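Local coordinates for O-methyltransferase (Saccharopolyspora spinosa, PDB 4CE0), which probably methylates the 4'-hydroxyl of the rhamnose of spinosyns during their biosynthesis, using S-adenosyl-L-methionine as methyl donor and a bound magnesium ion, at residues T53-E58 with G87-F92; D10-V15 with A151-L156; L60-H65 with F208-D213; A95-F100 with R105-V110. All blocks are in the same frame, centred on the assembly; numbering follows the deposited sequence.

Contact 1 (T53-E58 with G87-F92); sequences TMIGLE and GGACIF. With SAH (S-adenosyl-L-homocysteine), chain B.
Thr53 packs against the first turn of helix 88-100. Its CB sits 3.9 Å from the CA of Gly88, an approach that depends on the glycine having no side chain, and the peptide N of Ala89 is almost as near. A second, lighter touch comes from Ile55, whose CD1 meets Ala89 CB at 4.3 Å. This buried strip is the tight part of the contact. Beyond it the chain turns away: Leu57 and Glu58, on the start of helix 56-73, are exposed, while Met54 stays with the ligand and not with the helix.

S-adenosyl-L-homocysteine fills the corner between the two segments. Thr53 holds OG1 opposite its backbone N (chi1 -173°), and from there the hydroxyl donates to the ligand's carboxylate oxygen OXT at 2.6 Å. Thr53 OG1 in turn accepts a nearly straight capping bond from Ile55 N (3.2 Å, 172°), which fixes how the hydroxyl is turned. Ile55 CG2 and Ala89 CB both approach OXT, each 3.7 Å away, from directions roughly at right angles. Along the amino acid tail, Met54 CG packs on the ligand CA, and the bend at the end of its chain carries CE to within 3.9 Å of the ligand SD.

Gly87 and Gly88 belong to the glycine-bearing turn after strand 78-82, the usual cofactor loop of Rossmann-like methyltransferases. With both roles of OG1 taken, Thr53 reads the cofactor's carboxylate as an acceptor, and the nearby amino end of helix 88-100 would probably add to the attraction for its negative charge.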
# COMPACT_ATOMS: atom_id res chain seq x y z
N THR A 53 2.25 -12.22 -2.61
CA THR A 53 2.66 -12.88 -3.84
C THR A 53 4.15 -13.11 -3.86
O THR A 53 4.91 -12.35 -3.26
CB THR A 53 2.28 -12.05 -5.11
OG1 THR A 53 2.56 -12.83 -6.27
CG2 THR A 53 3.06 -10.75 -5.19
N MET A 54 4.55 -14.17 -4.57
CA MET A 54 5.94 -14.54 -4.73
C MET A 54 6.47 -14.14 -6.11
O MET A 54 7.66 -14.29 -6.40
CB MET A 54 6.11 -16.04 -4.45
CG MET A 54 5.64 -16.98 -5.56
SD MET A 54 6.05 -18.71 -5.25
CE MET A 54 5.01 -19.15 -3.85
N ILE A 55 5.61 -13.57 -6.97
CA ILE A 55 6.03 -13.35 -8.35
C ILE A 55 6.93 -12.15 -8.64
O ILE A 55 7.46 -12.06 -9.74
CB ILE A 55 4.84 -13.35 -9.37
CG1 ILE A 55 4.03 -12.08 -9.26
CG2 ILE A 55 4.01 -14.59 -9.17
CD1 ILE A 55 2.91 -11.92 -10.33
N GLY A 56 7.08 -11.22 -7.69
CA GLY A 56 7.95 -10.08 -7.86
C GLY A 56 7.33 -8.97 -8.69
O GLY A 56 6.27 -9.17 -9.29
N LEU A 57 8.01 -7.82 -8.73
CA LEU A 57 7.48 -6.61 -9.35
C LEU A 57 7.43 -6.68 -10.87
O LEU A 57 6.54 -6.09 -11.49
CB LEU A 57 8.34 -5.40 -8.94
CG LEU A 57 8.37 -4.89 -7.49
CD1 LEU A 57 9.31 -3.65 -7.36
CD2 LEU A 57 6.99 -4.55 -6.95
N GLU A 58 8.41 -7.34 -11.48
CA GLU A 58 8.49 -7.43 -12.94
C GLU A 58 7.31 -8.23 -13.48
O GLU A 58 6.68 -7.88 -14.49
CB GLU A 58 9.80 -8.09 -13.39
CG GLU A 58 10.84 -7.09 -13.83
CD GLU A 58 12.24 -7.68 -13.98
OE1 GLU A 58 12.57 -8.68 -13.28
OE2 GLU A 58 13.03 -7.13 -14.78
N GLY A 87 -2.60 -15.37 -2.69
CA GLY A 87 -3.65 -14.67 -3.42
C GLY A 87 -3.26 -13.37 -4.07
O GLY A 87 -4.08 -12.75 -4.76
N GLY A 88 -1.99 -13.02 -3.91
CA GLY A 88 -1.49 -11.70 -4.25
C GLY A 88 -1.72 -11.29 -5.69
O GLY A 88 -2.15 -10.17 -5.98
N ALA A 89 -1.42 -12.19 -6.61
CA ALA A 89 -1.60 -11.89 -8.03
C ALA A 89 -3.07 -11.67 -8.35
O ALA A 89 -3.42 -10.81 -9.13
CB ALA A 89 -1.03 -12.99 -8.88
N CYS A 90 -3.93 -12.49 -7.76
CA CYS A 90 -5.36 -12.33 -7.94
C CYS A 90 -5.88 -11.06 -7.29
O CYS A 90 -6.76 -10.39 -7.85
CB CYS A 90 -6.07 -13.52 -7.33
SG CYS A 90 -5.89 -15.03 -8.31
N ILE A 91 -5.38 -10.75 -6.11
CA ILE A 91 -5.70 -9.45 -5.49
C ILE A 91 -5.36 -8.31 -6.46
O ILE A 91 -6.17 -7.38 -6.67
CB ILE A 91 -4.99 -9.26 -4.16
CG1 ILE A 91 -5.55 -10.24 -3.13
CG2 ILE A 91 -5.18 -7.86 -3.59
CD1 ILE A 91 -4.68 -10.44 -1.95
N PHE A 92 -4.18 -8.39 -7.07
CA PHE A 92 -3.77 -7.37 -8.01
C PHE A 92 -4.71 -7.24 -9.19
O PHE A 92 -5.11 -6.14 -9.53
CB PHE A 92 -2.35 -7.59 -8.51
CG PHE A 92 -1.85 -6.48 -9.35
CD1 PHE A 92 -1.55 -5.25 -8.76
CD2 PHE A 92 -1.73 -6.63 -10.73
CE1 PHE A 92 -1.09 -4.20 -9.53
CE2 PHE A 92 -1.29 -5.59 -11.51
CZ PHE A 92 -0.95 -4.36 -10.91
N SAH B . 2.46 -16.16 -5.35
CA SAH B . 2.21 -17.12 -6.44
CB SAH B . 1.65 -18.46 -6.03
CG SAH B . 1.52 -19.71 -6.90
SD SAH B . 2.27 -21.02 -5.90
C SAH B . 1.17 -16.35 -7.15
O SAH B . 0.51 -16.98 -7.95
OXT SAH B . 1.23 -15.04 -6.72
C5' SAH B . 1.52 -22.52 -6.62
C4' SAH B . 0.04 -22.73 -6.26
O4' SAH B . -0.55 -23.67 -7.13
C3' SAH B . -0.20 -23.28 -4.85
O3' SAH B . -1.05 -22.37 -4.18
C2' SAH B . -0.85 -24.66 -5.02
O2' SAH B . -1.82 -25.08 -4.03
C1' SAH B . -1.43 -24.55 -6.43
N9 SAH B . -1.54 -25.80 -7.21
C8 SAH B . -0.51 -26.40 -7.91
N7 SAH B . -1.02 -27.47 -8.54
C5 SAH B . -2.35 -27.55 -8.30
C6 SAH B . -3.35 -28.44 -8.68
N6 SAH B . -3.08 -29.47 -9.48
N1 SAH B . -4.63 -28.26 -8.23
C2 SAH B . -4.97 -27.19 -7.42
N3 SAH B . -3.96 -26.34 -7.03
C4 SAH B . -2.69 -26.48 -7.48

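Contact 2 (D10-V15 with A151-L156); sequences DLLKKV and ARYGLL
The phenol ring of Tyr153 is the flat group here, with Val15 CG1 at its edge, near the ring plane and 3.9 Å from both CE1 and OH. Leu12 reaches the ring obliquely: its CD1 lies 3.5 Å from Tyr153 CD1 and equally close to CE1, so one methyl straddles that ring bond. Leu12 gets there by turning CG opposite its backbone N (chi1 -169°), which swings the end of the side chain closer to the ring than its base. Ile91 CG2 of helix 88-100 lies over the ring on the same side as Leu12, near CD2.

Tyr153 itself stands where helix 143-152 stops. The helix closes in a Schellman motif, with Gly154 at positive phi and its N bonded back to Ala151 O at 3.0 Å, and this turn aims the ring at helix 6-16. The phenol OH, at the far end, is hydrogen-bonded to His52 ND1.

The second subunit comes in beside the same patch: its Ile20 packs on Tyr153, the two copies of Val15 meet each other, and Val15 O is hydrogen-bonded to Tyr21 OH of that subunit. On helix 6-16, one turn apart, Lys14 NZ and Asp10 OD2 form a salt bridge of 2.6 Å.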
# COMPACT_ATOMS: atom_id res chain seq x y z
N ASP A 10 0.73 1.38 -8.36
CA ASP A 10 2.15 1.35 -8.09
C ASP A 10 2.41 1.02 -6.63
O ASP A 10 3.23 0.15 -6.32
CB ASP A 10 2.78 2.70 -8.41
CG ASP A 10 4.29 2.70 -8.23
OD1 ASP A 10 4.99 1.95 -8.97
OD2 ASP A 10 4.79 3.45 -7.36
N LEU A 11 1.68 1.69 -5.72
CA LEU A 11 1.82 1.32 -4.31
C LEU A 11 1.44 -0.15 -4.04
O LEU A 11 2.13 -0.86 -3.28
CB LEU A 11 1.04 2.27 -3.41
CG LEU A 11 0.99 1.92 -1.92
CD1 LEU A 11 2.35 1.91 -1.28
CD2 LEU A 11 0.02 2.92 -1.20
N LEU A 12 0.35 -0.60 -4.65
CA LEU A 12 -0.12 -1.97 -4.44
C LEU A 12 0.95 -3.02 -4.77
O LEU A 12 1.14 -3.97 -3.99
CB LEU A 12 -1.39 -2.24 -5.24
CG LEU A 12 -2.15 -3.54 -4.93
CD1 LEU A 12 -2.43 -3.71 -3.44
CD2 LEU A 12 -3.44 -3.58 -5.68
N LYS A 13 1.66 -2.84 -5.88
CA LYS A 13 2.75 -3.76 -6.27
C LYS A 13 3.83 -3.83 -5.21
O LYS A 13 4.32 -4.91 -4.89
CB LYS A 13 3.32 -3.37 -7.64
CG LYS A 13 2.30 -3.62 -8.77
CD LYS A 13 2.82 -3.30 -10.14
CE LYS A 13 3.03 -1.83 -10.31
NZ LYS A 13 3.13 -1.49 -11.76
N LYS A 14 4.20 -2.67 -4.66
CA LYS A 14 5.17 -2.62 -3.58
C LYS A 14 4.64 -3.35 -2.36
O LYS A 14 5.36 -4.09 -1.69
CB LYS A 14 5.46 -1.16 -3.20
CG LYS A 14 6.30 -0.36 -4.19
CD LYS A 14 6.30 1.11 -3.71
CE LYS A 14 7.21 2.04 -4.51
NZ LYS A 14 6.64 2.35 -5.85
N VAL A 15 3.37 -3.13 -2.05
CA VAL A 15 2.77 -3.78 -0.89
C VAL A 15 2.65 -5.31 -1.04
O VAL A 15 3.01 -6.04 -0.14
CB VAL A 15 1.39 -3.18 -0.59
CG1 VAL A 15 0.82 -3.79 0.68
CG2 VAL A 15 1.52 -1.65 -0.48
N ALA A 151 -9.56 -9.28 1.93
CA ALA A 151 -10.33 -8.37 2.75
C ALA A 151 -9.40 -7.33 3.33
O ALA A 151 -9.79 -6.22 3.60
CB ALA A 151 -11.08 -9.14 3.89
N ARG A 152 -8.13 -7.67 3.47
CA ARG A 152 -7.17 -6.69 3.97
C ARG A 152 -7.04 -5.50 3.05
O ARG A 152 -6.76 -4.40 3.50
CB ARG A 152 -5.82 -7.34 4.25
CG ARG A 152 -5.93 -8.23 5.49
CD ARG A 152 -4.85 -9.27 5.62
NE ARG A 152 -4.31 -9.27 6.98
CZ ARG A 152 -3.18 -9.86 7.33
NH1 ARG A 152 -2.45 -10.50 6.41
NH2 ARG A 152 -2.76 -9.78 8.58
N TYR A 153 -7.27 -5.73 1.75
CA TYR A 153 -7.13 -4.68 0.74
C TYR A 153 -8.48 -4.03 0.44
O TYR A 153 -8.58 -3.15 -0.43
CB TYR A 153 -6.47 -5.22 -0.54
CG TYR A 153 -5.04 -5.71 -0.34
CD1 TYR A 153 -3.96 -4.86 -0.49
CD2 TYR A 153 -4.77 -7.04 -0.02
CE1 TYR A 153 -2.65 -5.31 -0.31
CE2 TYR A 153 -3.49 -7.51 0.17
CZ TYR A 153 -2.42 -6.63 0.03
OH TYR A 153 -1.13 -7.11 0.19
N GLY A 154 -9.51 -4.45 1.17
CA GLY A 154 -10.85 -4.00 0.88
C GLY A 154 -11.37 -4.49 -0.47
O GLY A 154 -12.17 -3.83 -1.11
N LEU A 155 -10.92 -5.67 -0.90
CA LEU A 155 -11.32 -6.18 -2.22
C LEU A 155 -12.02 -7.54 -2.19
O LEU A 155 -12.06 -8.20 -3.22
CB LEU A 155 -10.11 -6.25 -3.15
CG LEU A 155 -9.53 -4.87 -3.47
CD1 LEU A 155 -8.15 -5.03 -4.06
CD2 LEU A 155 -10.43 -4.08 -4.44
N LEU A 156 -12.57 -7.94 -1.05
CA LEU A 156 -13.27 -9.22 -0.99
C LEU A 156 -14.73 -8.98 -1.30
O LEU A 156 -15.52 -8.81 -0.40
CB LEU A 156 -13.10 -9.85 0.39
CG LEU A 156 -13.79 -11.22 0.56
CD1 LEU A 156 -13.20 -12.21 -0.41
CD2 LEU A 156 -13.64 -11.73 2.00

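Contact 3 (L60-H65 with F208-D213); sequences LDNLQH and FVIIDD. With MG (magnesium ion), chain C.
Asn62 turns its amide opposite its own backbone N (chi1 165°), and Ile210 answers by keeping CG1 next to its backbone N (chi1 -64°) and then running straight on to CD1. The two side chains come at each other from opposite directions. Asn62 OD1 lands 3.6 Å from Ile210 CD1 and 3.9 Å from Ile210 CG2, an amide oxygen set against both arms of the isoleucine. Leu63 crosses Ile210 at about a right angle and touches it through one methyl, CD1 to CD1 at 3.9 Å.

These contacts lay helix 56-73 over strand 207-211, a parallel member of the Rossmann-like central sheet. Phe208, two residues earlier on the same face of the strand, extends the seam toward Cys66, Ala69 and Val70 of the helix.

Past Ile211 the strand ends and the chain delivers two consecutive carboxylates to the magnesium ion. Asp212 OD2 binds it at 2.0 Å and Asp213 OD2 at 2.1 Å; Asp185 and three waters make up six ligands. The second oxygens are occupied too: Asp212 OD1 forms salt bridges with Arg59 and Arg183, while Asp213 OD1 accepts a hydrogen bond of 2.7 Å from one of the metal-bound waters.

Each of these aspartates thus uses one oxygen for the metal and the other for its orientation. One or more of the three water sites could be taken over by substrate hydroxyls, as is likely in a magnesium-dependent O-methyltransferase of the TylF/MycF family.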
# COMPACT_ATOMS: atom_id res chain seq x y z
N LEU A 60 4.44 -8.68 -11.84
CA LEU A 60 3.22 -7.94 -11.52
C LEU A 60 3.04 -6.84 -12.56
O LEU A 60 1.90 -6.52 -12.95
CB LEU A 60 3.28 -7.35 -10.11
CG LEU A 60 2.88 -8.21 -8.92
CD1 LEU A 60 3.23 -7.45 -7.67
CD2 LEU A 60 1.40 -8.59 -8.94
N ASP A 61 4.15 -6.28 -13.07
CA ASP A 61 4.06 -5.25 -14.11
C ASP A 61 3.54 -5.89 -15.40
O ASP A 61 2.78 -5.29 -16.17
CB ASP A 61 5.40 -4.60 -14.44
CG ASP A 61 5.94 -3.72 -13.31
OD1 ASP A 61 5.20 -3.35 -12.38
OD2 ASP A 61 7.15 -3.38 -13.37
N ASN A 62 3.98 -7.09 -15.67
CA ASN A 62 3.46 -7.78 -16.85
C ASN A 62 1.96 -7.99 -16.69
O ASN A 62 1.15 -7.79 -17.64
CB ASN A 62 4.20 -9.10 -17.07
CG ASN A 62 3.47 -10.02 -18.03
OD1 ASN A 62 2.71 -10.90 -17.61
ND2 ASN A 62 3.65 -9.79 -19.32
N LEU A 63 1.56 -8.38 -15.49
CA LEU A 63 0.14 -8.69 -15.26
C LEU A 63 -0.69 -7.43 -15.49
O LEU A 63 -1.74 -7.46 -16.12
CB LEU A 63 -0.05 -9.25 -13.86
CG LEU A 63 -1.43 -9.76 -13.45
CD1 LEU A 63 -2.04 -10.63 -14.49
CD2 LEU A 63 -1.33 -10.55 -12.13
N GLN A 64 -0.17 -6.29 -15.04
CA GLN A 64 -0.87 -5.02 -15.20
C GLN A 64 -0.98 -4.65 -16.70
O GLN A 64 -2.02 -4.18 -17.14
CB GLN A 64 -0.14 -3.90 -14.48
CG GLN A 64 -0.84 -2.53 -14.62
CD GLN A 64 -0.24 -1.46 -13.73
OE1 GLN A 64 0.55 -1.75 -12.84
NE2 GLN A 64 -0.59 -0.19 -13.99
N HIS A 65 0.11 -4.82 -17.45
CA HIS A 65 0.15 -4.54 -18.90
C HIS A 65 -0.92 -5.35 -19.61
O HIS A 65 -1.71 -4.80 -20.39
CB HIS A 65 1.52 -4.92 -19.49
CG HIS A 65 1.59 -4.83 -20.99
ND1 HIS A 65 1.25 -5.88 -21.82
CD2 HIS A 65 1.97 -3.81 -21.80
CE1 HIS A 65 1.40 -5.51 -23.08
NE2 HIS A 65 1.85 -4.27 -23.10
N PHE A 208 -4.93 -13.04 -23.12
CA PHE A 208 -3.55 -13.38 -22.79
C PHE A 208 -3.44 -14.67 -22.01
O PHE A 208 -4.22 -14.94 -21.06
CB PHE A 208 -2.92 -12.27 -21.93
CG PHE A 208 -2.63 -11.01 -22.67
CD1 PHE A 208 -3.59 -10.00 -22.76
CD2 PHE A 208 -1.37 -10.80 -23.27
CE1 PHE A 208 -3.33 -8.83 -23.45
CE2 PHE A 208 -1.10 -9.63 -23.95
CZ PHE A 208 -2.08 -8.64 -24.04
N VAL A 209 -2.45 -15.47 -22.40
CA VAL A 209 -1.98 -16.55 -21.55
C VAL A 209 -0.64 -16.14 -20.96
O VAL A 209 0.30 -15.81 -21.71
CB VAL A 209 -1.77 -17.88 -22.29
CG1 VAL A 209 -1.43 -18.95 -21.27
CG2 VAL A 209 -2.98 -18.26 -23.03
N ILE A 210 -0.58 -16.18 -19.63
CA ILE A 210 0.62 -15.88 -18.89
C ILE A 210 1.13 -17.15 -18.20
O ILE A 210 0.41 -17.85 -17.49
CB ILE A 210 0.34 -14.78 -17.86
CG1 ILE A 210 -0.03 -13.47 -18.57
CG2 ILE A 210 1.56 -14.54 -16.99
CD1 ILE A 210 -0.54 -12.43 -17.64
N ILE A 211 2.39 -17.47 -18.45
CA ILE A 211 3.00 -18.69 -17.90
C ILE A 211 4.06 -18.25 -16.88
O ILE A 211 5.12 -17.77 -17.26
CB ILE A 211 3.67 -19.53 -18.98
CG1 ILE A 211 2.75 -19.76 -20.18
CG2 ILE A 211 4.13 -20.86 -18.39
CD1 ILE A 211 1.58 -20.69 -19.91
N ASP A 212 3.78 -18.41 -15.60
CA ASP A 212 4.62 -17.74 -14.63
C ASP A 212 6.02 -18.36 -14.57
O ASP A 212 6.97 -17.66 -14.27
CB ASP A 212 3.97 -17.75 -13.23
CG ASP A 212 4.73 -16.87 -12.25
OD1 ASP A 212 4.60 -15.63 -12.35
OD2 ASP A 212 5.47 -17.40 -11.39
N ASP A 213 6.12 -19.66 -14.85
CA ASP A 213 7.39 -20.40 -14.76
C ASP A 213 7.70 -21.14 -16.05
O ASP A 213 8.09 -22.32 -16.03
CB ASP A 213 7.33 -21.42 -13.63
CG ASP A 213 7.28 -20.77 -12.28
OD1 ASP A 213 8.36 -20.41 -11.75
OD2 ASP A 213 6.16 -20.58 -11.76
MG MG C . 5.42 -19.15 -10.44
O HOH W 1 7.57 -18.86 -9.75
O HOH W 2 5.27 -18.13 -8.53
O HOH W 3 5.69 -20.74 -9.11

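Contact 4 (A95-F100 with R105-V110)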
# COMPACT_ATOMS: atom_id res chain seq x y z
N ALA A 95 -7.62 -5.51 -8.20
CA ALA A 95 -7.34 -4.09 -7.91
C ALA A 95 -7.27 -3.29 -9.22
O ALA A 95 -7.67 -2.13 -9.26
CB ALA A 95 -6.09 -3.95 -7.11
N VAL A 96 -6.77 -3.90 -10.29
CA VAL A 96 -6.75 -3.18 -11.56
C VAL A 96 -8.19 -2.85 -12.01
O VAL A 96 -8.49 -1.69 -12.38
CB VAL A 96 -6.01 -3.93 -12.64
CG1 VAL A 96 -5.98 -3.09 -13.90
CG2 VAL A 96 -4.58 -4.26 -12.19
N LEU A 97 -9.08 -3.84 -11.99
CA LEU A 97 -10.52 -3.61 -12.24
C LEU A 97 -11.08 -2.47 -11.39
O LEU A 97 -11.82 -1.62 -11.87
CB LEU A 97 -11.35 -4.87 -11.96
CG LEU A 97 -11.03 -6.11 -12.79
CD1 LEU A 97 -11.97 -7.24 -12.40
CD2 LEU A 97 -11.13 -5.79 -14.27
N GLN A 98 -10.76 -2.50 -10.10
CA GLN A 98 -11.14 -1.40 -9.21
C GLN A 98 -10.55 -0.09 -9.70
O GLN A 98 -11.23 0.93 -9.67
CB GLN A 98 -10.63 -1.68 -7.78
CG GLN A 98 -11.05 -0.65 -6.75
CD GLN A 98 -12.55 -0.63 -6.55
OE1 GLN A 98 -13.16 0.44 -6.43
NE2 GLN A 98 -13.15 -1.81 -6.52
N ALA A 99 -9.29 -0.07 -10.14
CA ALA A 99 -8.66 1.21 -10.54
C ALA A 99 -9.35 1.76 -11.77
O ALA A 99 -9.41 2.97 -11.98
CB ALA A 99 -7.20 1.04 -10.82
N PHE A 100 -9.88 0.85 -12.60
CA PHE A 100 -10.48 1.27 -13.86
C PHE A 100 -11.99 1.37 -13.79
O PHE A 100 -12.63 1.71 -14.78
CB PHE A 100 -10.05 0.34 -14.98
CG PHE A 100 -8.71 0.69 -15.56
CD1 PHE A 100 -7.54 0.27 -14.95
CD2 PHE A 100 -8.63 1.45 -16.72
CE1 PHE A 100 -6.32 0.60 -15.47
CE2 PHE A 100 -7.41 1.78 -17.26
CZ PHE A 100 -6.24 1.36 -16.63
N ARG A 105 -16.45 -7.58 -14.87
CA ARG A 105 -15.57 -8.73 -14.93
C ARG A 105 -15.31 -9.39 -13.57
O ARG A 105 -15.27 -8.75 -12.53
CB ARG A 105 -14.24 -8.30 -15.56
CG ARG A 105 -14.43 -7.67 -16.93
CD ARG A 105 -13.10 -7.26 -17.47
NE ARG A 105 -13.16 -6.54 -18.74
CZ ARG A 105 -12.86 -7.06 -19.93
NH1 ARG A 105 -12.52 -8.35 -20.04
NH2 ARG A 105 -12.89 -6.29 -21.00
N THR A 106 -15.09 -10.70 -13.61
CA THR A 106 -14.84 -11.50 -12.42
C THR A 106 -13.41 -12.00 -12.41
O THR A 106 -12.84 -12.25 -13.46
CB THR A 106 -15.84 -12.70 -12.36
OG1 THR A 106 -17.12 -12.20 -11.98
CG2 THR A 106 -15.41 -13.78 -11.33
N VAL A 107 -12.85 -12.15 -11.21
CA VAL A 107 -11.52 -12.72 -11.00
C VAL A 107 -11.73 -14.05 -10.34
O VAL A 107 -12.29 -14.12 -9.22
CB VAL A 107 -10.62 -11.79 -10.11
CG1 VAL A 107 -9.24 -12.44 -9.83
CG2 VAL A 107 -10.45 -10.42 -10.78
N TRP A 108 -11.35 -15.12 -11.04
CA TRP A 108 -11.44 -16.47 -10.54
C TRP A 108 -10.16 -16.89 -9.86
O TRP A 108 -9.07 -16.86 -10.44
CB TRP A 108 -11.78 -17.46 -11.67
CG TRP A 108 -13.12 -17.21 -12.25
CD1 TRP A 108 -13.45 -16.33 -13.26
CD2 TRP A 108 -14.32 -17.85 -11.85
NE1 TRP A 108 -14.82 -16.40 -13.50
CE2 TRP A 108 -15.37 -17.31 -12.63
CE3 TRP A 108 -14.62 -18.82 -10.88
CZ2 TRP A 108 -16.69 -17.74 -12.50
CZ3 TRP A 108 -15.94 -19.22 -10.74
CH2 TRP A 108 -16.95 -18.68 -11.54
N VAL A 109 -10.32 -17.30 -8.62
CA VAL A 109 -9.18 -17.61 -7.78
C VAL A 109 -9.20 -19.11 -7.64
O VAL A 109 -9.99 -19.65 -6.84
CB VAL A 109 -9.30 -16.93 -6.42
CG1 VAL A 109 -8.12 -17.29 -5.50
CG2 VAL A 109 -9.43 -15.44 -6.61
N VAL A 110 -8.34 -19.77 -8.42
CA VAL A 110 -8.44 -21.21 -8.62
C VAL A 110 -7.25 -21.93 -8.04
O VAL A 110 -6.11 -21.79 -8.52
CB VAL A 110 -8.54 -21.60 -10.12
CG1 VAL A 110 -8.98 -23.03 -10.24
CG2 VAL A 110 -9.44 -20.66 -10.92
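A beta-alpha-beta unit of the Rossmann-like fold runs from strand 78-82 through helix 88-100 to strand 107-111, and this contact joins the last turns of its helix to the start of its second strand. Leu97 does the work from the helix side. Its CD1 comes to 3.6 Å from the carbonyl O of Arg105 and to 3.9 Å from Val107 CG2, while CD2 packs on Arg105 CD at 4.0 Å. One leucine fork thus covers both backbone and side chain at the strand's entry.

Leu97 and Arg105 cross at about a right angle. With CG beside its backbone N (chi1 -56°), the arginine runs extended as far as NE, so its aliphatic part offers the leucine an apolar flank. Beyond the leucine the guanidinium is gripped elsewhere: NE forms a salt bridge with Asp102 of the connecting turn, and NH1 pairs with Gly77 O and NH2 with Val75 O. Phe79 of the neighbouring strand touches both side chains. Val107, pointing toward the helix, slides past Leu97 in the opposite direction.

Thr106 points away from the helix, and its CG2 lies 3.4 Å above one face of the Trp108 ring, offset toward the rim.

Helix 88-100 ties the set together: contact 1 uses its first turn and contact 4 its last, with centres 13 Å apart. Helix 56-73 likewise serves contacts 1 and 3, whose centres are 10 Å apart and which cross along the chain. Along the chain contacts 1 and 4 both fall between the two segments of contact 2, whose centre lies about 18 Å from that of contact 3, though Lys13 of helix 6-16 still reaches Asp61 and Gln64 there through a salt bridge and a probable hydrogen bond. Contacts 3 and 4 do not touch but reach the same central sheet. Cofactor and magnesium thus sit around contacts 1 and 3, whereas contacts 2 and 4 lie toward the second subunit.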